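PDB 4FQE: oligogalacturonate-specific porin KdgM from Dickeya dadantii, which forms a monomeric beta-barrel porin in the bacterial outer membrane, specific for oligogalacturonides and required for full virulence. Local coordinates for residues Y140-L143 with K144-I148; K181-K184 with N185-P188. All coordinates share one frame; numbering follows the deposited sequence.

Contact 1 (Y140-L143 with K144-I148); sequences YTFL and KDYTI. With C8E ((hydroxyethyloxy)tri(ethyloxy)octane), chain I.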
loop_
_atom_site.group_PDB
_atom_site.type_symbol
_atom_site.label_atom_id
_atom_site.label_comp_id
_atom_site.label_asym_id
_atom_site.label_seq_id
_atom_site.Cartn_x
_atom_site.Cartn_y
_atom_site.Cartn_z
ATOM N N TYR A 140 10.092 -10.306 -1.099
ATOM C CA TYR A 140 11.236 -11.047 -1.601
ATOM C C TYR A 140 11.281 -10.978 -3.109
ATOM O O TYR A 140 10.306 -11.321 -3.786
ATOM C CB TYR A 140 11.155 -12.499 -1.146
ATOM C CG TYR A 140 12.291 -13.347 -1.700
ATOM C CD1 TYR A 140 12.049 -14.407 -2.562
ATOM C CD2 TYR A 140 13.608 -13.045 -1.389
ATOM C CE1 TYR A 140 13.094 -15.175 -3.079
ATOM C CE2 TYR A 140 14.655 -13.796 -1.895
ATOM C CZ TYR A 140 14.392 -14.851 -2.737
ATOM O OH TYR A 140 15.432 -15.579 -3.241
ATOM N N THR A 141 12.385 -10.486 -3.636
ATOM C CA THR A 141 12.557 -10.372 -5.071
ATOM C C THR A 141 13.414 -11.499 -5.598
ATOM O O THR A 141 14.456 -11.829 -5.022
ATOM C CB THR A 141 13.155 -9.013 -5.426
ATOM O OG1 THR A 141 12.273 -7.993 -4.937
ATOM C CG2 THR A 141 13.318 -8.858 -6.923
ATOM N N PHE A 142 12.934 -12.127 -6.668
ATOM C CA PHE A 142 13.649 -13.247 -7.242
ATOM C C PHE A 142 13.635 -13.159 -8.760
ATOM O O PHE A 142 12.749 -12.521 -9.375
ATOM C CB PHE A 142 13.055 -14.570 -6.741
ATOM C CG PHE A 142 11.597 -14.793 -7.103
ATOM C CD1 PHE A 142 10.585 -14.214 -6.356
ATOM C CD2 PHE A 142 11.248 -15.646 -8.143
ATOM C CE1 PHE A 142 9.261 -14.456 -6.649
ATOM C CE2 PHE A 142 9.930 -15.902 -8.433
ATOM C CZ PHE A 142 8.927 -15.282 -7.692
ATOM N N LEU A 143 14.638 -13.780 -9.367
ATOM C CA LEU A 143 14.754 -13.824 -10.835
ATOM C C LEU A 143 14.749 -12.411 -11.428
ATOM O O LEU A 143 14.210 -12.176 -12.515
ATOM C CB LEU A 143 13.644 -14.679 -11.460
ATOM C CG LEU A 143 13.805 -16.184 -11.279
ATOM C CD1 LEU A 143 12.675 -16.923 -11.956
ATOM C CD2 LEU A 143 15.155 -16.651 -11.800
ATOM N N LYS A 144 15.375 -11.492 -10.702
ATOM C CA LYS A 144 15.466 -10.082 -11.052
ATOM C C LYS A 144 14.101 -9.378 -11.060
ATOM O O LYS A 144 13.959 -8.366 -10.416
ATOM C CB LYS A 144 16.203 -9.889 -12.392
ATOM C CG LYS A 144 17.727 -9.887 -12.318
ATOM C CD LYS A 144 18.312 -10.489 -11.045
ATOM C CE LYS A 144 19.829 -10.376 -11.015
ATOM N NZ LYS A 144 20.420 -10.815 -9.705
ATOM N N ASP A 145 13.100 -9.930 -11.749
ATOM C CA ASP A 145 11.882 -9.151 -12.073
ATOM C C ASP A 145 10.621 -9.494 -11.289
ATOM O O ASP A 145 9.603 -8.782 -11.407
ATOM C CB ASP A 145 11.598 -9.300 -13.565
ATOM C CG ASP A 145 12.754 -8.833 -14.416
ATOM O OD1 ASP A 145 13.410 -7.861 -14.035
ATOM O OD2 ASP A 145 13.011 -9.428 -15.467
ATOM N N TYR A 146 10.654 -10.601 -10.542
ATOM C CA TYR A 146 9.531 -10.964 -9.683
ATOM C C TYR A 146 9.653 -10.481 -8.248
ATOM O O TYR A 146 10.749 -10.462 -7.660
ATOM C CB TYR A 146 9.359 -12.471 -9.651
ATOM C CG TYR A 146 8.916 -13.031 -10.936
ATOM C CD1 TYR A 146 7.560 -13.111 -11.243
ATOM C CD2 TYR A 146 9.837 -13.481 -11.866
ATOM C CE1 TYR A 146 7.140 -13.637 -12.445
ATOM C CE2 TYR A 146 9.421 -14.018 -13.068
ATOM C CZ TYR A 146 8.076 -14.102 -13.351
ATOM O OH TYR A 146 7.656 -14.628 -14.544
ATOM N N THR A 147 8.512 -10.120 -7.664
ATOM C CA THR A 147 8.445 -9.882 -6.241
ATOM C C THR A 147 7.267 -10.617 -5.658
ATOM O O THR A 147 6.126 -10.493 -6.157
ATOM C CB THR A 147 8.327 -8.377 -5.921
ATOM O OG1 THR A 147 9.445 -7.696 -6.495
ATOM C CG2 THR A 147 8.285 -8.137 -4.412
ATOM N N ILE A 148 7.523 -11.390 -4.604
ATOM C CA ILE A 148 6.415 -11.973 -3.828
ATOM C C ILE A 148 6.389 -11.255 -2.470
ATOM O O ILE A 148 7.435 -11.115 -1.806
ATOM C CB ILE A 148 6.538 -13.513 -3.699
ATOM C CG1 ILE A 148 5.301 -14.156 -3.022
ATOM C CG2 ILE A 148 7.798 -13.915 -2.922
ATOM C CD1 ILE A 148 4.103 -14.456 -3.921
HETATM C C1 C8E I . 10.192 -14.912 1.314
HETATM C C2 C8E I . 8.908 -14.685 2.093
HETATM C C3 C8E I . 7.841 -13.921 1.298
HETATM C C4 C8E I . 6.859 -14.854 0.584
HETATM C C5 C8E I . 5.609 -15.181 1.399
HETATM C C6 C8E I . 4.414 -15.499 0.497
HETATM C C7 C8E I . 3.541 -16.643 1.004
HETATM C C8 C8E I . 3.001 -16.349 2.398
HETATM O O9 C8E I . 1.761 -17.028 2.619
HETATM C C10 C8E I . 1.204 -16.797 3.916
HETATM C C11 C8E I . -0.201 -16.260 3.714
HETATM O O12 C8E I . -1.103 -16.886 4.618
HETATM C C13 C8E I . -2.436 -16.785 4.128
HETATM C C14 C8E I . -3.373 -17.432 5.126
HETATM O O15 C8E I . -4.680 -17.500 4.543
HETATM C C16 C8E I . -5.694 -17.238 5.505
HETATM C C17 C8E I . -6.575 -18.460 5.662
HETATM O O18 C8E I . -7.833 -18.027 6.188
HETATM C C19 C8E I . -8.760 -19.109 6.302
HETATM C C20 C8E I . -9.598 -19.185 5.032
HETATM O O21 C8E I . -10.828 -18.465 5.195
#
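Tyr140 and Ile148 form a hydrogen-bonded antiparallel pair in the turn-proximal part of the beta hairpin of strands 131-142 and 146-157, part of the barrel wall. Tyr140 N donates to Ile148 O at 2.9 Å with an N-H...O angle of 162°, and Ile148 N returns an equally straight bond to Tyr140 O. Nearer the turn, Phe142 N bonds Tyr146 O at 2.9 Å, while Tyr146 N reaches Phe142 O at 3.1 Å, which closes the ladder. Leu143 to Asp145 make the reversal. Leu143 and Lys144 both take positive phi, and Asp145 N meets Leu143 O from above the carbonyl plane.

The non-hydrogen-bonded pair between these two rungs is Thr141 with Thr147. With both OG1 atoms beside their own backbone N, the hydroxyls meet at 3.2 Å in a hydrogen bond between Thr141 OG1 and Thr147 OG1. On the other side of Thr147, its backbone bonds Ser179, so the sheet continues into strand 171-180.

The side chains of Tyr140, Phe142, Tyr146 and Ile148 occupy the opposite, largely aromatic face, against which the octyl chain of one detergent molecule lies, consistent with the lipid-facing surface of a porin. The Phe142 and Tyr146 rings are near parallel (planes at 15°) but slid apart, with centroids 5.3 Å apart, so they hardly overlap. What lies over the Phe142 ring is instead the Tyr146 methylene, in a CH-pi contact. Phe142 CG sits between its backbone N and carbonyl carbon (chi1 61°), which swings the ring across the ladder toward strand 146-157. There its CE1 also meets Ile148 CG2. The detergent tail ends against Tyr140, with C1 of C8E 3.6 Å from Tyr140 CB, and Ile148 CG2 touches its C4 at 3.7 Å.

Contact 2 (K181-K184 with N185-P188); sequences KWDK and NWKP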
loop_
_atom_site.group_PDB
_atom_site.type_symbol
_atom_site.label_atom_id
_atom_site.label_comp_id
_atom_site.label_asym_id
_atom_site.label_seq_id
_atom_site.Cartn_x
_atom_site.Cartn_y
_atom_site.Cartn_z
ATOM N N LYS A 181 7.959 -7.262 -13.098
ATOM C CA LYS A 181 8.493 -6.166 -13.872
ATOM C C LYS A 181 8.666 -6.657 -15.308
ATOM O O LYS A 181 9.686 -7.231 -15.671
ATOM C CB LYS A 181 9.824 -5.693 -13.237
ATOM C CG LYS A 181 10.418 -4.466 -13.877
ATOM C CD LYS A 181 11.740 -4.063 -13.252
ATOM C CE LYS A 181 12.584 -3.203 -14.192
ATOM N NZ LYS A 181 13.934 -3.823 -14.355
ATOM N N TRP A 182 7.618 -6.440 -16.106
ATOM C CA TRP A 182 7.549 -6.913 -17.471
ATOM C C TRP A 182 8.535 -6.189 -18.352
ATOM O O TRP A 182 9.215 -6.799 -19.195
ATOM C CB TRP A 182 6.082 -6.805 -17.961
ATOM C CG TRP A 182 5.890 -7.209 -19.398
ATOM C CD1 TRP A 182 5.643 -8.498 -19.905
ATOM C CD2 TRP A 182 5.901 -6.338 -20.575
ATOM N NE1 TRP A 182 5.513 -8.460 -21.265
ATOM C CE2 TRP A 182 5.655 -7.209 -21.733
ATOM C CE3 TRP A 182 6.056 -4.967 -20.786
ATOM C CZ2 TRP A 182 5.586 -6.702 -23.035
ATOM C CZ3 TRP A 182 5.987 -4.480 -22.098
ATOM C CH2 TRP A 182 5.777 -5.342 -23.195
ATOM N N ASP A 183 8.639 -4.885 -18.169
ATOM C CA ASP A 183 9.764 -4.125 -18.698
ATOM C C ASP A 183 10.007 -2.893 -17.840
ATOM O O ASP A 183 9.451 -2.782 -16.760
ATOM C CB ASP A 183 9.587 -3.810 -20.189
ATOM C CG ASP A 183 8.604 -2.659 -20.473
ATOM O OD1 ASP A 183 7.957 -2.119 -19.537
ATOM O OD2 ASP A 183 8.477 -2.340 -21.689
ATOM N N LYS A 184 10.842 -1.982 -18.332
ATOM C CA LYS A 184 11.263 -0.763 -17.623
ATOM C C LYS A 184 10.046 0.091 -17.158
ATOM O O LYS A 184 10.107 0.805 -16.136
ATOM C CB LYS A 184 12.175 0.078 -18.565
ATOM C CG LYS A 184 13.391 -0.662 -19.165
ATOM C CD LYS A 184 13.363 -0.912 -20.695
ATOM C CE LYS A 184 12.451 -2.056 -21.160
ATOM N NZ LYS A 184 12.745 -2.687 -22.499
ATOM N N ASN A 185 8.936 -0.007 -17.899
ATOM C CA ASN A 185 7.740 0.778 -17.587
ATOM C C ASN A 185 6.566 0.048 -16.949
ATOM O O ASN A 185 5.865 0.645 -16.137
ATOM C CB ASN A 185 7.236 1.438 -18.857
ATOM C CG ASN A 185 8.291 2.281 -19.522
ATOM O OD1 ASN A 185 8.750 1.972 -20.618
ATOM N ND2 ASN A 185 8.683 3.347 -18.865
ATOM N N TRP A 186 6.357 -1.232 -17.268
ATOM C CA TRP A 186 5.146 -1.926 -16.851
ATOM C C TRP A 186 5.382 -2.995 -15.831
ATOM O O TRP A 186 6.187 -3.910 -16.062
ATOM C CB TRP A 186 4.463 -2.577 -18.055
ATOM C CG TRP A 186 4.049 -1.612 -19.112
ATOM C CD1 TRP A 186 4.703 -1.297 -20.303
ATOM C CD2 TRP A 186 2.838 -0.768 -19.096
ATOM N NE1 TRP A 186 3.985 -0.328 -21.001
ATOM C CE2 TRP A 186 2.849 0.001 -20.343
ATOM C CE3 TRP A 186 1.770 -0.622 -18.227
ATOM C CZ2 TRP A 186 1.851 0.927 -20.645
ATOM C CZ3 TRP A 186 0.750 0.272 -18.562
ATOM C CH2 TRP A 186 0.805 1.044 -19.727
ATOM N N LYS A 187 4.608 -2.960 -14.753
ATOM C CA LYS A 187 4.690 -3.948 -13.664
ATOM C C LYS A 187 3.276 -4.410 -13.330
ATOM O O LYS A 187 2.610 -3.853 -12.424
ATOM C CB LYS A 187 5.411 -3.349 -12.412
ATOM C CG LYS A 187 5.628 -4.326 -11.244
ATOM C CD LYS A 187 6.345 -3.726 -10.032
ATOM C CE LYS A 187 5.481 -2.802 -9.173
ATOM N NZ LYS A 187 6.214 -2.260 -7.943
ATOM N N PRO A 188 2.790 -5.444 -14.047
ATOM C CA PRO A 188 1.533 -6.063 -13.656
ATOM C C PRO A 188 1.667 -6.852 -12.366
ATOM O O PRO A 188 2.762 -7.251 -12.022
ATOM C CB PRO A 188 1.221 -6.992 -14.830
ATOM C CG PRO A 188 2.528 -7.321 -15.427
ATOM C CD PRO A 188 3.308 -6.023 -15.302
#
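Asp183 OD1 takes the backbone N-H of Trp186 in a tight turn that leads the chain into strand 186-195. Among the polar contacts, the Asp183 carboxylate is central: its OD1 accepts two backbone N-H groups, from Asn185 N at 2.8 Å and Trp186 N at 2.9 Å. The two approaches differ. Trp186 N comes nearly along the C-O axis, whereas Asn185 N arrives from 55° above the carboxylate plane. A chi1 of 77° sets Asp183 CG between its own N and carbonyl carbon, folding the carboxylate back over the following residues, which lets OD1 reach the N-H two residues ahead, an Asx turn, and the one three ahead as well. Two donors on one oxygen would be expected to favour the ionised form.

The backbone closes the same turn. Trp182 N donates to Trp186 O at 2.9 Å, and Asp183 N adds a weak bond to that oxygen at 3.4 Å.

The apolar contacts gather round the two indoles, which lie side by side and point the same way. Their planes stand at 69°, an oblique pairing, and the touch is between Trp182 CZ3 and Trp186 CD1 at 3.9 Å. Trp186 CD1 also has Asp183 OD1 at the edge of its ring, 3.4 Å away. Trp182 CB packs against Pro188 CD.

In the barrel this turn links strands 171-180 and 186-195. Asn185 ND2 bonds Ser215 O, and the Trp186 ring meets Tyr214 edge-to-face, both tying the turn to strand 205-215, while a backbone hydrogen bond joins Pro188 to Tyr180 of strand 171-180.

How the contacts relate
Both contacts are surface features, about 18 Å from the chain's centre to each of their own centres, and none of the residues that make them is buried. They are successive turns on the same end of the barrel: contact 1 joins strands 131-142 and 146-157, contact 2 joins strands 171-180 and 186-195. The centres of contact 1 and contact 2 are about 12 Å apart. They meet where Asp145 O lies 2.8 Å from Lys181 N, a probable hydrogen bond. Contact 1 is held mainly by a regular ladder of main-chain bonds, with a hydroxyl pair on one face and aromatic rings on the other. Contact 2 adds to its main-chain bonding a carboxylate that takes backbone N-H groups. Aromatic side chains near detergent recur in both.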